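Local coordinates for protein Blo t 1 allergen (Blomia tropicalis, PDB 5JT8) that is a mite allergen of the papain family, probably a cysteine protease made as a precursor with an inhibitory propeptide, at residues E164-T169 / N180-G185; N171-S176 / T211-P216. All blocks are in the same frame, centred on the assembly; numbering follows the deposited sequence.

Interaction 1. Residues E164-T169 / N180-G185; sequences ELVDCT and NGCGSG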
ATOM      1  N   GLU A 164      -7.913  -1.895  14.287  1.00 35.64           N
ATOM      2  CA  GLU A 164      -9.007  -1.042  14.725  1.00 38.35           C
ATOM      3  C   GLU A 164      -9.661  -0.387  13.506  1.00 37.57           C
ATOM      4  O   GLU A 164     -10.872  -0.177  13.485  1.00 35.96           O
ATOM      5  CB  GLU A 164      -8.545   0.039  15.710  1.00 37.26           C
ATOM      6  CG  GLU A 164      -9.722   0.903  16.201  1.00 40.74           C
ATOM      7  CD  GLU A 164      -9.347   1.986  17.185  1.00 42.16           C
ATOM      8  OE1 GLU A 164      -8.136   2.206  17.423  1.00 37.69           O
ATOM      9  OE2 GLU A 164     -10.278   2.642  17.708  1.00 35.81           O
ATOM     10  N   LEU A 165      -8.860  -0.055  12.499  1.00 32.97           N
ATOM     11  CA  LEU A 165      -9.402   0.479  11.255  1.00 31.05           C
ATOM     12  C   LEU A 165     -10.255  -0.582  10.553  1.00 34.46           C
ATOM     13  O   LEU A 165     -11.376  -0.308  10.104  1.00 36.85           O
ATOM     14  CB  LEU A 165      -8.284   0.956  10.329  1.00 30.84           C
ATOM     15  CG  LEU A 165      -7.625   2.290  10.676  1.00 28.85           C
ATOM     16  CD1 LEU A 165      -6.448   2.567   9.756  1.00 26.97           C
ATOM     17  CD2 LEU A 165      -8.653   3.453  10.644  1.00 32.93           C
ATOM     18  N   VAL A 166      -9.723  -1.794  10.481  1.00 34.70           N
ATOM     19  CA  VAL A 166     -10.382  -2.891   9.788  1.00 33.58           C
ATOM     20  C   VAL A 166     -11.767  -3.155  10.366  1.00 40.84           C
ATOM     21  O   VAL A 166     -12.734  -3.367   9.628  1.00 41.34           O
ATOM     22  CB  VAL A 166      -9.525  -4.161   9.851  1.00 34.28           C
ATOM     23  CG1 VAL A 166     -10.329  -5.394   9.453  1.00 39.22           C
ATOM     24  CG2 VAL A 166      -8.283  -3.999   8.968  1.00 32.80           C
ATOM     25  N   ASP A 167     -11.875  -3.087  11.687  1.00 36.26           N
ATOM     26  CA  ASP A 167     -13.118  -3.452  12.337  1.00 38.16           C
ATOM     27  C   ASP A 167     -14.084  -2.305  12.519  1.00 38.03           C
ATOM     28  O   ASP A 167     -15.290  -2.496  12.445  1.00 39.28           O
ATOM     29  CB  ASP A 167     -12.815  -4.074  13.684  1.00 39.72           C
ATOM     30  CG  ASP A 167     -12.001  -5.329  13.549  1.00 44.58           C
ATOM     31  OD1 ASP A 167     -11.993  -5.910  12.443  1.00 48.35           O
ATOM     32  OD2 ASP A 167     -11.366  -5.723  14.541  1.00 44.78           O
ATOM     33  N   CYS A 168     -13.561  -1.114  12.756  1.00 36.65           N
ATOM     34  CA  CYS A 168     -14.418  -0.058  13.237  1.00 36.85           C
ATOM     35  C   CYS A 168     -14.815   0.913  12.135  1.00 37.49           C
ATOM     36  O   CYS A 168     -15.638   1.796  12.366  1.00 35.60           O
ATOM     37  CB  CYS A 168     -13.744   0.660  14.401  1.00 36.68           C
ATOM     38  SG  CYS A 168     -13.350  -0.480  15.767  1.00 38.72           S
ATOM     39  N   THR A 169     -14.241   0.737  10.943  1.00 36.85           N
ATOM     40  CA  THR A 169     -14.727   1.438   9.751  1.00 37.93           C
ATOM     41  C   THR A 169     -15.515   0.467   8.886  1.00 39.92           C
ATOM     42  O   THR A 169     -15.956   0.813   7.785  1.00 40.23           O
ATOM     43  CB  THR A 169     -13.582   2.066   8.892  1.00 34.35           C
ATOM     44  OG1 THR A 169     -12.788   1.032   8.302  1.00 36.80           O
ATOM     45  CG2 THR A 169     -12.698   2.949   9.723  1.00 30.18           C
ATOM     46  N   ASN A 180     -14.784  -2.172   3.927  1.00 38.89           N
ATOM     47  CA  ASN A 180     -15.229  -3.563   3.980  1.00 41.38           C
ATOM     48  C   ASN A 180     -14.215  -4.512   4.646  1.00 41.46           C
ATOM     49  O   ASN A 180     -14.110  -5.691   4.292  1.00 40.34           O
ATOM     50  CB  ASN A 180     -15.576  -4.026   2.560  1.00 42.42           C
ATOM     51  CG  ASN A 180     -16.558  -3.080   1.877  1.00 55.49           C
ATOM     52  OD1 ASN A 180     -17.762  -3.155   2.116  1.00 59.93           O
ATOM     53  ND2 ASN A 180     -16.040  -2.156   1.057  1.00 60.05           N
ATOM     54  N   GLY A 181     -13.485  -3.985   5.628  1.00 41.90           N
ATOM     55  CA  GLY A 181     -12.577  -4.779   6.441  1.00 38.26           C
ATOM     56  C   GLY A 181     -11.459  -5.395   5.639  1.00 35.33           C
ATOM     57  O   GLY A 181     -10.739  -4.697   4.935  1.00 34.49           O
ATOM     58  N   CYS A 182     -11.313  -6.712   5.744  1.00 42.28           N
ATOM     59  CA  CYS A 182     -10.331  -7.430   4.941  1.00 35.33           C
ATOM     60  C   CYS A 182     -10.811  -7.616   3.515  1.00 44.66           C
ATOM     61  O   CYS A 182     -10.126  -8.231   2.709  1.00 40.33           O
ATOM     62  CB  CYS A 182     -10.018  -8.801   5.551  1.00 37.10           C
ATOM     63  SG  CYS A 182      -9.028  -8.736   7.061  1.00 36.92           S
ATOM     64  N   GLY A 183     -12.011  -7.126   3.217  1.00 51.18           N
ATOM     65  CA  GLY A 183     -12.581  -7.289   1.892  1.00 55.04           C
ATOM     66  C   GLY A 183     -11.977  -6.288   0.936  1.00 53.58           C
ATOM     67  O   GLY A 183     -11.472  -6.641  -0.122  1.00 56.49           O
ATOM     68  N   SER A 184     -12.014  -5.030   1.354  1.00 52.42           N
ATOM     69  CA  SER A 184     -11.580  -3.896   0.565  1.00 44.10           C
ATOM     70  C   SER A 184     -11.838  -2.659   1.402  1.00 38.35           C
ATOM     71  O   SER A 184     -12.619  -2.706   2.353  1.00 40.02           O
ATOM     72  CB  SER A 184     -12.338  -3.804  -0.753  1.00 49.43           C
ATOM     73  OG  SER A 184     -13.671  -3.375  -0.530  1.00 46.80           O
ATOM     74  N   GLY A 185     -11.200  -1.546   1.055  1.00 33.31           N
ATOM     75  CA  GLY A 185     -11.361  -0.342   1.844  1.00 32.29           C
ATOM     76  C   GLY A 185     -10.754   0.901   1.232  1.00 29.87           C
ATOM     77  O   GLY A 185     -10.151   0.865   0.162  1.00 30.62           O
TER
HETATM   78  O   HOH W   1     -13.505  -1.826   7.326  1.00 33.42           O
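One water molecule joins Val-166, Thr-169 and Gly-181 and carries the polar link between 164-169 and 180-185. It donates to Val-166 O at 2.9 Å and to Thr-169 OG1 at 3.1 Å. The water accepts from Gly-181 N at 2.7 Å. Thr-169 OG1 in turn donates to Leu-165 O at 2.7 Å. The backbone N of Thr-169 reaches the same carbonyl oxygen from the opposite face of its plane. The hydroxyl is thus fixed between the helix end and the water. Gly-181 also lies directly against the helix, with its CA 3.5 Å from Val-166 O in a CA-H...O contact. Val-166 CG1 is anti to its backbone N (chi1 166°), which lays this methyl over Gly-181 CA at 3.8 Å. Val-166 CG1 also meets Cys-182 SG, loosely, at 4.3 Å. Gly-181 and Cys-182 are the central residues of a type II' turn from Asn-180 to Gly-183. Cys-182 is disulfide-bonded to Cys-134, which ties this turn of the papain-like fold to the segment leading into helix 139-154. Trp-138 NE1 hydrogen-bonds to Gly-181 O. Two carbonyls near the C-terminal end of helix 162-168 therefore find side-chain or water donors, and a bridging water replaces direct hydrogen bonds between the segments.

Interaction 2. Residues N171-S176 / T211-P216; sequences NRYDPS and TQWCDP. Unlike the reference sequence in segment 171-176: Pro-175 (reference Ser). Unlike the reference sequence in segment 211-216: Asp-215 (reference Asn).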
ATOM      1  N   ASN A 171     -18.361  -1.256   7.294  1.00 44.03           N
ATOM      2  CA  ASN A 171     -19.686  -0.721   6.946  1.00 52.75           C
ATOM      3  C   ASN A 171     -20.835  -1.358   7.736  1.00 49.68           C
ATOM      4  O   ASN A 171     -21.734  -0.656   8.205  1.00 48.15           O
ATOM      5  CB  ASN A 171     -19.945  -0.894   5.447  1.00 61.57           C
ATOM      6  CG  ASN A 171     -21.123  -0.064   4.951  1.00 70.21           C
ATOM      7  OD1 ASN A 171     -21.868   0.522   5.733  1.00 75.23           O
ATOM      8  ND2 ASN A 171     -21.289  -0.012   3.637  1.00 74.79           N
ATOM      9  N   ARG A 172     -20.795  -2.676   7.896  1.00 52.56           N
ATOM     10  CA  ARG A 172     -21.827  -3.387   8.668  1.00 51.05           C
ATOM     11  C   ARG A 172     -21.861  -2.971  10.143  1.00 48.76           C
ATOM     12  O   ARG A 172     -22.899  -3.058  10.795  1.00 49.81           O
ATOM     13  CB  ARG A 172     -21.617  -4.897   8.575  1.00 51.64           C
ATOM     14  CG  ARG A 172     -22.055  -5.517   7.262  1.00 52.38           C
ATOM     15  CD  ARG A 172     -22.839  -6.821   7.514  1.00 58.64           C
ATOM     16  NE  ARG A 172     -21.965  -7.985   7.558  1.00 58.55           N
ATOM     17  CZ  ARG A 172     -22.348  -9.204   7.924  1.00 59.96           C
ATOM     18  NH1 ARG A 172     -23.602  -9.435   8.288  1.00 54.27           N
ATOM     19  NH2 ARG A 172     -21.468 -10.192   7.923  1.00 64.23           N
ATOM     20  N   TYR A 173     -20.720  -2.538  10.668  1.00 44.03           N
ATOM     21  CA  TYR A 173     -20.636  -2.101  12.053  1.00 47.13           C
ATOM     22  C   TYR A 173     -21.112  -0.661  12.203  1.00 47.87           C
ATOM     23  O   TYR A 173     -21.938  -0.347  13.068  1.00 45.45           O
ATOM     24  CB  TYR A 173     -19.195  -2.222  12.587  1.00 46.67           C
ATOM     25  CG  TYR A 173     -19.038  -1.586  13.955  1.00 45.61           C
ATOM     26  CD1 TYR A 173     -19.531  -2.216  15.101  1.00 50.66           C
ATOM     27  CD2 TYR A 173     -18.432  -0.342  14.101  1.00 47.35           C
ATOM     28  CE1 TYR A 173     -19.405  -1.629  16.351  1.00 51.98           C
ATOM     29  CE2 TYR A 173     -18.308   0.253  15.345  1.00 49.90           C
ATOM     30  CZ  TYR A 173     -18.790  -0.395  16.461  1.00 52.45           C
ATOM     31  OH  TYR A 173     -18.657   0.202  17.689  1.00 63.82           O
ATOM     32  N   ASP A 174     -20.550   0.211  11.363  1.00 41.64           N
ATOM     33  CA  ASP A 174     -20.864   1.630  11.375  1.00 46.02           C
ATOM     34  C   ASP A 174     -21.119   2.078   9.932  1.00 45.46           C
ATOM     35  O   ASP A 174     -20.172   2.290   9.163  1.00 41.77           O
ATOM     36  CB  ASP A 174     -19.720   2.431  12.021  1.00 39.13           C
ATOM     37  CG  ASP A 174     -20.065   3.904  12.231  1.00 49.69           C
ATOM     38  OD1 ASP A 174     -20.996   4.422  11.574  1.00 53.44           O
ATOM     39  OD2 ASP A 174     -19.398   4.557  13.061  1.00 37.84           O
ATOM     40  N   PRO A 175     -22.402   2.203   9.557  1.00 51.56           N
ATOM     41  CA  PRO A 175     -22.806   2.613   8.204  1.00 50.71           C
ATOM     42  C   PRO A 175     -22.341   4.021   7.804  1.00 45.50           C
ATOM     43  O   PRO A 175     -22.423   4.367   6.627  1.00 45.10           O
ATOM     44  CB  PRO A 175     -24.347   2.534   8.252  1.00 59.32           C
ATOM     45  CG  PRO A 175     -24.713   2.406   9.700  1.00 56.13           C
ATOM     46  CD  PRO A 175     -23.550   1.721  10.349  1.00 57.32           C
ATOM     47  N   SER A 176     -21.835   4.808   8.750  1.00 43.24           N
ATOM     48  CA  SER A 176     -21.294   6.112   8.417  1.00 43.96           C
ATOM     49  C   SER A 176     -19.912   5.979   7.763  1.00 45.41           C
ATOM     50  O   SER A 176     -19.338   6.980   7.324  1.00 39.78           O
ATOM     51  CB  SER A 176     -21.211   7.001   9.659  1.00 46.68           C
ATOM     52  OG  SER A 176     -20.132   6.624  10.494  1.00 45.61           O
ATOM     53  N   THR A 211     -11.350  -9.736   9.667  1.00 41.37           N
ATOM     54  CA  THR A 211     -12.395  -8.810  10.076  1.00 43.32           C
ATOM     55  C   THR A 211     -13.024  -9.254  11.391  1.00 43.55           C
ATOM     56  O   THR A 211     -13.530 -10.372  11.501  1.00 45.44           O
ATOM     57  CB  THR A 211     -13.466  -8.682   8.982  1.00 45.67           C
ATOM     58  OG1 THR A 211     -12.824  -8.277   7.767  1.00 44.48           O
ATOM     59  CG2 THR A 211     -14.501  -7.634   9.361  1.00 51.62           C
ATOM     60  N   GLN A 212     -12.960  -8.391  12.396  1.00 43.35           N
ATOM     61  CA  GLN A 212     -13.540  -8.703  13.698  1.00 49.34           C
ATOM     62  C   GLN A 212     -14.645  -7.732  14.029  1.00 46.84           C
ATOM     63  O   GLN A 212     -14.857  -6.758  13.306  1.00 44.25           O
ATOM     64  CB  GLN A 212     -12.485  -8.653  14.801  1.00 45.50           C
ATOM     65  CG  GLN A 212     -11.275  -9.528  14.546  1.00 51.76           C
ATOM     66  CD  GLN A 212     -10.120  -9.206  15.475  1.00 45.02           C
ATOM     67  OE1 GLN A 212      -9.942  -8.062  15.905  1.00 43.93           O
ATOM     68  NE2 GLN A 212      -9.332 -10.212  15.785  1.00 45.85           N
ATOM     69  N   TRP A 213     -15.334  -7.994  15.132  1.00 47.80           N
ATOM     70  CA  TRP A 213     -16.256  -7.028  15.700  1.00 48.26           C
ATOM     71  C   TRP A 213     -15.491  -5.886  16.352  1.00 57.48           C
ATOM     72  O   TRP A 213     -14.586  -6.114  17.161  1.00 47.10           O
ATOM     73  CB  TRP A 213     -17.178  -7.691  16.719  1.00 51.19           C
ATOM     74  CG  TRP A 213     -18.479  -8.106  16.145  1.00 52.60           C
ATOM     75  CD1 TRP A 213     -18.771  -9.309  15.579  1.00 53.83           C
ATOM     76  CD2 TRP A 213     -19.681  -7.321  16.067  1.00 53.10           C
ATOM     77  NE1 TRP A 213     -20.076  -9.328  15.155  1.00 55.10           N
ATOM     78  CE2 TRP A 213     -20.658  -8.122  15.446  1.00 54.73           C
ATOM     79  CE3 TRP A 213     -20.025  -6.026  16.468  1.00 52.47           C
ATOM     80  CZ2 TRP A 213     -21.961  -7.673  15.221  1.00 55.74           C
ATOM     81  CZ3 TRP A 213     -21.317  -5.579  16.241  1.00 53.44           C
ATOM     82  CH2 TRP A 213     -22.269  -6.402  15.626  1.00 55.40           C
ATOM     83  N   CYS A 214     -15.865  -4.661  15.994  1.00 45.52           N
ATOM     84  CA  CYS A 214     -15.198  -3.473  16.506  1.00 44.13           C
ATOM     85  C   CYS A 214     -15.301  -3.401  18.021  1.00 51.95           C
ATOM     86  O   CYS A 214     -16.375  -3.563  18.611  1.00 50.19           O
ATOM     87  CB  CYS A 214     -15.787  -2.205  15.881  1.00 42.77           C
ATOM     88  SG  CYS A 214     -15.200  -0.655  16.609  1.00 42.96           S
ATOM     89  N   ASP A 215     -14.160  -3.194  18.654  1.00 45.31           N
ATOM     90  CA  ASP A 215     -14.149  -2.884  20.059  1.00 49.89           C
ATOM     91  C   ASP A 215     -13.912  -1.388  20.164  1.00 52.41           C
ATOM     92  O   ASP A 215     -12.831  -0.911  19.846  1.00 51.34           O
ATOM     93  CB  ASP A 215     -13.076  -3.684  20.800  1.00 48.71           C
ATOM     94  CG  ASP A 215     -13.093  -3.438  22.303  1.00 56.10           C
ATOM     95  OD1 ASP A 215     -13.681  -2.422  22.734  1.00 52.86           O
ATOM     96  OD2 ASP A 215     -12.510  -4.250  23.055  1.00 64.73           O
ATOM     97  N   PRO A 216     -14.941  -0.644  20.597  1.00 59.15           N
ATOM     98  CA  PRO A 216     -14.820   0.800  20.812  1.00 59.50           C
ATOM     99  C   PRO A 216     -14.449   1.172  22.264  1.00 67.14           C
ATOM    100  O   PRO A 216     -14.036   2.306  22.503  1.00 58.46           O
ATOM    101  CB  PRO A 216     -16.217   1.303  20.452  1.00 61.06           C
ATOM    102  CG  PRO A 216     -17.128   0.165  20.960  1.00 57.78           C
ATOM    103  CD  PRO A 216     -16.330  -1.119  20.775  1.00 57.95           C
TER
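Tyr-173 and Cys-214 make the centre of this contact, and Trp-213 adds to it at one side. Cys-214 CB stands almost squarely over the middle of the Tyr-173 ring. Cys-214 CB is 3.4 Å from the centroid of the Tyr-173 ring and 7° off its normal, a close CH-pi contact. The sulfur of the same residue is displaced toward the hydroxyl end of the ring. Cys-214 SG lies 3.5 Å from Tyr-173 CE2, and its sulfur-aromatic approach is oblique, 34° off the normal. Tyr-173 CG is anti to its backbone N (chi1 172°), and this swings the ring across to Cys-214. The cysteine is held in turn by its disulfide to Cys-168, at the end of helix 162-168. The ring therefore packs on a disulfide of the papain-like fold that pins the loop after helix 187-196 to the end of helix 162-168. Tyr-173 itself comes from the loop that follows helix 162-168. Trp-213 meets the edge of the tyrosine, with CZ3 near the ring plane and 4.0 Å from Tyr-173 CD1. Beyond the sulfur, Pro-216 CG touches Tyr-173 OH at 3.6 Å. No hydrogen bond crosses between the segments. Next to the tyrosine, Asp-174 OD1 accepts from Ser-176 N at 3.0 Å in an Asx turn. Ser-176 OG donates to this same oxygen at 2.6 Å, from the same face of the carboxylate plane.

How the interactions relate
The centres of the two interactions are about 8 Å apart, within the papain-family part of the chain. Their segments alternate in sequence: 164-169, 171-176, 180-185, then 211-216. Helix 162-168 supplies the first segment. The next two lie in the loop between it and helix 187-196, and the last lies in the loop beyond that second helix. The Cys-168 to Cys-214 disulfide joins the interactions directly. Asp-167 OD1 probably accepts a hydrogen bond from Gln-212 N, and Thr-211 OG1 accepts one from Cys-182 N. Interaction 1 is buried and sets the 180-185 turn on the helix. Interaction 2, partly exposed and farther from the chain centre, packs the two loops together at the disulfide to the helix end.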